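Local coordinates for Udp-n-acetylglucosamine pyrophosphorylase (PDB 4BQH), which probably catalyses the transfer of a uridylyl group from UTP to N-acetylglucosamine 1-phosphate, yielding UDP-N-acetylglucosamine and diphosphate, at residues N439-G442 with D446-A449. Numbering follows the deposited sequence.
Sequences NADG and DTPA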
ATOM      1  N   ASN A 439      14.506  -0.149  -6.941  1.00 16.09           N
ATOM      2  CA  ASN A 439      15.612  -0.171  -7.940  1.00 18.14           C
ATOM      3  C   ASN A 439      16.693  -1.122  -7.544  1.00 19.71           C
ATOM      4  O   ASN A 439      16.980  -1.253  -6.364  1.00 19.25           O
ATOM      5  CB  ASN A 439      16.221   1.226  -8.069  1.00 17.38           C
ATOM      6  CG  ASN A 439      15.211   2.261  -8.492  1.00 17.32           C
ATOM      7  OD1 ASN A 439      15.160   3.356  -7.937  1.00 19.07           O
ATOM      8  ND2 ASN A 439      14.407   1.931  -9.486  1.00 17.74           N
ATOM      9  N   ALA A 440      17.323  -1.772  -8.521  1.00 22.32           N
ATOM     10  CA  ALA A 440      18.352  -2.766  -8.207  1.00 24.85           C
ATOM     11  C   ALA A 440      19.502  -2.132  -7.434  1.00 26.13           C
ATOM     12  O   ALA A 440      19.819  -0.961  -7.644  1.00 25.90           O
ATOM     13  CB  ALA A 440      18.861  -3.433  -9.478  1.00 25.20           C
ATOM     14  N   ASP A 441      20.118  -2.903  -6.534  1.00 29.06           N
ATOM     15  CA  ASP A 441      21.254  -2.403  -5.747  1.00 31.19           C
ATOM     16  C   ASP A 441      22.280  -1.795  -6.708  1.00 30.33           C
ATOM     17  O   ASP A 441      22.500  -2.309  -7.796  1.00 33.13           O
ATOM     18  CB  ASP A 441      21.897  -3.515  -4.890  1.00 32.50           C
ATOM     19  CG  ASP A 441      21.239  -3.673  -3.507  1.00 31.66           C
ATOM     20  OD1 ASP A 441      20.813  -2.668  -2.902  1.00 26.21           O
ATOM     21  OD2 ASP A 441      21.166  -4.817  -3.017  1.00 35.13           O
ATOM     22  N   GLY A 442      22.877  -0.680  -6.312  1.00 30.93           N
ATOM     23  CA  GLY A 442      23.799   0.026  -7.189  1.00 28.40           C
ATOM     24  C   GLY A 442      23.172   1.228  -7.860  1.00 27.36           C
ATOM     25  O   GLY A 442      23.878   2.057  -8.421  1.00 26.77           O
ATOM     26  N   ASP A 446      16.195   4.344  -3.588  1.00 17.37           N
ATOM     27  CA  ASP A 446      15.161   3.310  -3.464  1.00 16.99           C
ATOM     28  C   ASP A 446      15.667   1.887  -3.752  1.00 15.53           C
ATOM     29  O   ASP A 446      14.960   1.068  -4.349  1.00 14.96           O
ATOM     30  CB  ASP A 446      13.945   3.617  -4.367  1.00 19.03           C
ATOM     31  CG  ASP A 446      13.232   4.908  -4.000  1.00 21.31           C
ATOM     32  OD1 ASP A 446      13.477   5.483  -2.913  1.00 22.51           O
ATOM     33  OD2 ASP A 446      12.403   5.365  -4.829  1.00 23.28           O
ATOM     34  N   THR A 447      16.886   1.583  -3.316  1.00 14.68           N
ATOM     35  CA  THR A 447      17.437   0.241  -3.478  1.00 13.89           C
ATOM     36  C   THR A 447      17.175  -0.604  -2.208  1.00 13.77           C
ATOM     37  O   THR A 447      16.864  -0.043  -1.148  1.00 13.19           O
ATOM     38  CB  THR A 447      18.960   0.285  -3.682  1.00 14.30           C
ATOM     39  OG1 THR A 447      19.571   0.693  -2.459  1.00 14.07           O
ATOM     40  CG2 THR A 447      19.346   1.259  -4.806  1.00 14.28           C
ATOM     41  N   PRO A 448      17.307  -1.941  -2.317  1.00 13.72           N
ATOM     42  CA  PRO A 448      17.192  -2.790  -1.127  1.00 13.31           C
ATOM     43  C   PRO A 448      18.174  -2.361  -0.046  1.00 13.46           C
ATOM     44  O   PRO A 448      17.798  -2.275   1.102  1.00 12.74           O
ATOM     45  CB  PRO A 448      17.508  -4.199  -1.665  1.00 13.61           C
ATOM     46  CG  PRO A 448      17.093  -4.131  -3.098  1.00 14.20           C
ATOM     47  CD  PRO A 448      17.524  -2.756  -3.528  1.00 14.07           C
ATOM     48  N   ALA A 449      19.425  -2.049  -0.414  1.00 13.42           N
ATOM     49  CA  ALA A 449      20.382  -1.639   0.597  1.00 12.71           C
ATOM     50  C   ALA A 449      19.982  -0.365   1.314  1.00 12.47           C
ATOM     51  O   ALA A 449      20.273  -0.214   2.498  1.00 11.67           O
ATOM     52  CB  ALA A 449      21.777  -1.486  -0.021  1.00 13.84           C
TER
HETATM   53  O   HOH W   1      22.324   0.235  -3.110  1.00 23.25           O
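Asp441 reaches across to the first turn of helix 448-471, where its OD1 accepts a hydrogen bond from Ala449 N at 2.9 Å through the syn lone pair. With CG beside its own backbone N (chi1 -88°), the carboxylate is brought over the Pro448 ring, and OD1 lies 3.3 Å from Pro448 CD. The pairing illustrates how the open amides of a helix start are shared out: Thr447, the N-cap residue, turns OG1 to Asp450 N, while Asp441, from an earlier part of the loop, takes Ala449 N. The negative carboxylate is probably favoured there by the helix dipole. A water bridges the two side chains, 2.9 Å from Thr447 OG1 and donating to Asp441 OD1 at 3.3 Å. Asn439, the residue with the most surface buried here, meets the other segment through backbone polar atoms. Its N donates to Asp446 O at 2.9 Å, and its O receives a CA-H...O contact from Thr447 CA at 3.3 Å. The methyl CG2 of Thr447 rests 3.6 Å from Ala440 O. The loop after helix 430-433 thus doubles back on the start of helix 448-471, where Phe136 and Val437 also pack against Pro448.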